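Local coordinates for trichothecene 3-O-acetyltransferase (Gibberella zeae, PDB 3B2S), which probably transfers an acetyl group from acetyl-coenzyme A to the C-3 hydroxyl of trichothecene mycotoxins, at residues C290-A295 with Q310-H315. Sequence-based numbering, arbitrary orientation.
Sequences CRAVDA and QNMTYH. With COA (coenzyme A), chain D; B2S ((3alpha,7alpha)-3,7,15-trihydroxy-12,13-epoxytrichothec-9-en-8-one), chain E.
Bends at chi2 (-69°) and chi3 (-77°) fold the Met-312 chain back across Ala-292, with SD 3.6 Å from Ala-292 CA and CE against the CB of Cys-290, while an extended chain carries the Arg-291 guanidinium out to coenzyme A. The two segments are antiparallel neighbours at one edge of the mixed sheet in the C-terminal half of this coenzyme A-dependent acyltransferase fold. Reciprocal backbone bonds join Arg-291 to Thr-313 and Val-293 to Asn-311; Asn-311 N reaches Val-293 O at 2.9 Å. The face bearing Ala-292, Gln-310 and Met-312 meets the trichothecene: Met-312 CE lies 3.6 Å from its epoxide oxygen O2, and Gln-310 CD and NE2 pass over the methyl of Ala-292. Further along, Cys-290 SG sits at the edge of the Tyr-314 ring, 3.8 Å from CD2; the Tyr-314 hydroxyl bonds Leu-365 O and Gln-211. At the strand end Asp-294 N donates to the pantetheine carbonyl oxygen O9P of coenzyme A, though the modelled 2.5 Å is doubtfully short. On the other face, Val-293 CG2 meets Thr-313 CG2 and a methyl of the pantetheine arm. That methyl, CDP, also lies over one face of the Arg-291 guanidinium, which salt bridges to Asp-262 and Asp-263 hold beside the cofactor. A water in the guanidinium plane links Arg-291 NH1 to Thr-313 OG1.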
loop_
_atom_site.group_PDB
_atom_site.type_symbol
_atom_site.label_atom_id
_atom_site.label_comp_id
_atom_site.label_asym_id
_atom_site.label_seq_id
_atom_site.Cartn_x
_atom_site.Cartn_y
_atom_site.Cartn_z
ATOM N N CYS A 290 -4.849 13.067 0.000
ATOM C CA CYS A 290 -3.539 12.654 0.466
ATOM C C CYS A 290 -3.084 11.510 -0.447
ATOM O O CYS A 290 -3.708 10.446 -0.464
ATOM C CB CYS A 290 -3.618 12.138 1.900
ATOM S SG CYS A 290 -4.396 13.352 3.042
ATOM N N ARG A 291 -2.004 11.731 -1.186
ATOM C CA ARG A 291 -1.598 10.767 -2.200
ATOM C C ARG A 291 -0.211 10.202 -1.882
ATOM O O ARG A 291 0.737 10.960 -1.765
ATOM C CB ARG A 291 -1.587 11.431 -3.576
ATOM C CG ARG A 291 -1.317 10.423 -4.731
ATOM C CD ARG A 291 -0.967 11.193 -6.006
ATOM N NE ARG A 291 -1.132 10.360 -7.213
ATOM C CZ ARG A 291 -0.935 10.816 -8.455
ATOM N NH1 ARG A 291 -0.527 12.073 -8.639
ATOM N NH2 ARG A 291 -1.147 10.025 -9.501
ATOM N N ALA A 292 -0.097 8.879 -1.762
ATOM C CA ALA A 292 1.209 8.274 -1.433
ATOM C C ALA A 292 2.119 8.322 -2.653
ATOM O O ALA A 292 1.661 8.099 -3.796
ATOM C CB ALA A 292 1.059 6.809 -0.920
ATOM N N VAL A 293 3.396 8.624 -2.411
ATOM C CA VAL A 293 4.365 8.788 -3.483
ATOM C C VAL A 293 5.672 8.098 -3.037
ATOM O O VAL A 293 6.148 8.319 -1.933
ATOM C CB VAL A 293 4.633 10.289 -3.767
ATOM C CG1 VAL A 293 5.700 10.475 -4.905
ATOM C CG2 VAL A 293 3.334 10.997 -4.189
ATOM N N ASP A 294 6.205 7.240 -3.896
ATOM C CA ASP A 294 7.539 6.631 -3.702
ATOM C C ASP A 294 8.596 7.723 -3.840
ATOM O O ASP A 294 8.644 8.479 -4.835
ATOM C CB ASP A 294 7.720 5.500 -4.734
ATOM C CG ASP A 294 9.114 4.897 -4.738
ATOM O OD1 ASP A 294 9.848 5.026 -3.737
ATOM O OD2 ASP A 294 9.460 4.281 -5.767
ATOM N N ALA A 295 9.408 7.860 -2.806
ATOM C CA ALA A 295 10.384 8.922 -2.734
ATOM C C ALA A 295 11.806 8.479 -3.189
ATOM O O ALA A 295 12.735 9.300 -3.223
ATOM C CB ALA A 295 10.420 9.490 -1.332
ATOM N N GLN A 310 8.894 6.660 1.458
ATOM C CA GLN A 310 7.611 7.026 0.877
ATOM C C GLN A 310 7.196 8.321 1.575
ATOM O O GLN A 310 7.540 8.541 2.732
ATOM C CB GLN A 310 6.586 5.936 1.206
ATOM C CG GLN A 310 5.277 6.028 0.455
ATOM C CD GLN A 310 4.100 5.625 1.318
ATOM O OE1 GLN A 310 3.976 4.464 1.731
ATOM N NE2 GLN A 310 3.234 6.597 1.622
ATOM N N ASN A 311 6.453 9.163 0.865
ATOM C CA ASN A 311 5.867 10.351 1.448
ATOM C C ASN A 311 4.476 10.472 0.844
ATOM O O ASN A 311 3.975 9.514 0.230
ATOM C CB ASN A 311 6.755 11.571 1.169
ATOM C CG ASN A 311 6.518 12.721 2.145
ATOM O OD1 ASN A 311 5.481 12.793 2.794
ATOM N ND2 ASN A 311 7.479 13.643 2.220
ATOM N N MET A 312 3.823 11.600 1.084
ATOM C CA MET A 312 2.523 11.903 0.496
ATOM C C MET A 312 2.612 13.258 -0.201
ATOM O O MET A 312 3.508 14.060 0.102
ATOM C CB MET A 312 1.451 12.032 1.574
ATOM C CG MET A 312 1.410 10.915 2.593
ATOM S SD MET A 312 0.866 9.342 1.946
ATOM C CE MET A 312 -0.913 9.612 1.840
ATOM N N THR A 313 1.680 13.516 -1.120
ATOM C CA THR A 313 1.445 14.899 -1.557
ATOM C C THR A 313 0.042 15.228 -1.086
ATOM O O THR A 313 -0.808 14.337 -1.031
ATOM C CB THR A 313 1.557 15.098 -3.101
ATOM O OG1 THR A 313 0.640 14.241 -3.781
ATOM C CG2 THR A 313 2.978 14.833 -3.586
ATOM N N TYR A 314 -0.177 16.494 -0.714
ATOM C CA TYR A 314 -1.459 16.959 -0.131
ATOM C C TYR A 314 -2.041 18.019 -1.056
ATOM O O TYR A 314 -1.293 18.848 -1.590
ATOM C CB TYR A 314 -1.244 17.567 1.269
ATOM C CG TYR A 314 -0.598 16.559 2.201
ATOM C CD1 TYR A 314 0.785 16.559 2.400
ATOM C CD2 TYR A 314 -1.359 15.558 2.806
ATOM C CE1 TYR A 314 1.397 15.586 3.231
ATOM C CE2 TYR A 314 -0.765 14.582 3.644
ATOM C CZ TYR A 314 0.612 14.597 3.822
ATOM O OH TYR A 314 1.205 13.632 4.624
ATOM N N HIS A 315 -3.359 17.955 -1.224
ATOM C CA HIS A 315 -4.136 18.787 -2.152
ATOM C C HIS A 315 -5.425 19.208 -1.454
ATOM O O HIS A 315 -6.268 18.378 -1.152
ATOM C CB HIS A 315 -4.457 17.966 -3.405
ATOM C CG HIS A 315 -3.234 17.361 -4.022
ATOM N ND1 HIS A 315 -2.737 16.127 -3.643
ATOM C CD2 HIS A 315 -2.341 17.872 -4.896
ATOM C CE1 HIS A 315 -1.615 15.887 -4.305
ATOM N NE2 HIS A 315 -1.346 16.935 -5.057
HETATM N N1A COA D . 4.753 13.658 -22.393
HETATM C C2A COA D . 3.559 13.034 -22.058
HETATM N N3A COA D . 3.543 12.134 -21.005
HETATM C C4A COA D . 4.698 11.871 -20.315
HETATM C C5A COA D . 5.905 12.483 -20.659
HETATM C C6A COA D . 5.937 13.394 -21.724
HETATM N N6A COA D . 7.102 13.693 -22.315
HETATM N N7A COA D . 6.864 12.021 -19.813
HETATM C C8A COA D . 6.298 11.138 -18.952
HETATM N N9A COA D . 4.959 11.037 -19.258
HETATM C C1B COA D . 3.941 10.196 -18.602
HETATM C C2B COA D . 4.134 8.712 -18.901
HETATM O O2B COA D . 3.606 8.363 -20.166
HETATM C C3B COA D . 3.391 8.083 -17.735
HETATM O O3B COA D . 2.002 8.141 -17.966
HETATM P P3B COA D . 1.144 6.830 -18.302
HETATM O O7A COA D . 1.595 6.210 -19.612
HETATM O O8A COA D . 1.334 5.800 -17.200
HETATM O O9A COA D . -0.296 7.257 -18.436
HETATM C C4B COA D . 3.621 9.072 -16.608
HETATM O O4B COA D . 3.955 10.321 -17.189
HETATM C C5B COA D . 4.693 8.619 -15.629
HETATM O O5B COA D . 4.590 9.527 -14.560
HETATM P P1A COA D . 4.978 9.094 -13.057
HETATM O O1A COA D . 4.660 10.253 -12.131
HETATM O O2A COA D . 6.459 8.725 -12.995
HETATM O O3A COA D . 4.114 7.760 -12.744
HETATM P P2A COA D . 2.549 7.677 -12.357
HETATM O O4A COA D . 2.010 6.448 -13.067
HETATM O O5A COA D . 1.806 8.971 -12.649
HETATM O O6A COA D . 2.490 7.422 -10.746
HETATM C CBP COA D . 2.662 7.983 -8.378
HETATM C CCP COA D . 2.465 8.493 -9.808
HETATM C CDP COA D . 2.852 9.219 -7.502
HETATM C CEP COA D . 1.388 7.281 -7.945
HETATM C CAP COA D . 3.861 6.991 -8.314
HETATM O OAP COA D . 5.035 7.537 -8.897
HETATM C C9P COA D . 4.246 6.435 -6.954
HETATM O O9P COA D . 5.216 7.127 -6.237
HETATM N N8P COA D . 3.698 5.303 -6.485
HETATM C C7P COA D . 3.306 5.119 -5.080
HETATM C C6P COA D . 4.372 4.394 -4.250
HETATM C C5P COA D . 3.793 3.693 -3.051
HETATM O O5P COA D . 2.575 3.769 -2.834
HETATM N N4P COA D . 4.643 3.000 -2.275
HETATM C C13 B2S E . -2.543 5.814 2.679
HETATM O O2 B2S E . -1.164 6.049 2.166
HETATM C C12 B2S E . -1.367 4.950 3.106
HETATM C C5 B2S E . -0.644 5.026 4.460
HETATM C C14 B2S E . -0.392 6.478 4.948
HETATM C C4 B2S E . 0.692 4.331 4.036
HETATM C C3 B2S E . 0.390 3.569 2.708
HETATM O O3 B2S E . 0.810 2.185 2.757
HETATM C C2 B2S E . -1.135 3.577 2.580
HETATM O O1 B2S E . -1.680 2.507 3.432
HETATM C C11 B2S E . -1.934 2.834 4.873
HETATM C C10 B2S E . -2.336 1.722 5.669
HETATM C C9 B2S E . -3.265 2.137 6.643
HETATM C C16 B2S E . -3.903 1.118 7.602
HETATM C C8 B2S E . -3.572 3.518 6.739
HETATM O O5 B2S E . -4.366 3.926 7.596
HETATM C C7 B2S E . -2.905 4.556 5.760
HETATM O O4 B2S E . -3.011 5.923 6.186
HETATM C C6 B2S E . -1.424 4.159 5.500
HETATM C C15 B2S E . -0.650 3.999 6.838
HETATM O O6 B2S E . -1.556 4.359 7.903
HETATM O O HOH W 1 0.563 13.985 -6.655
#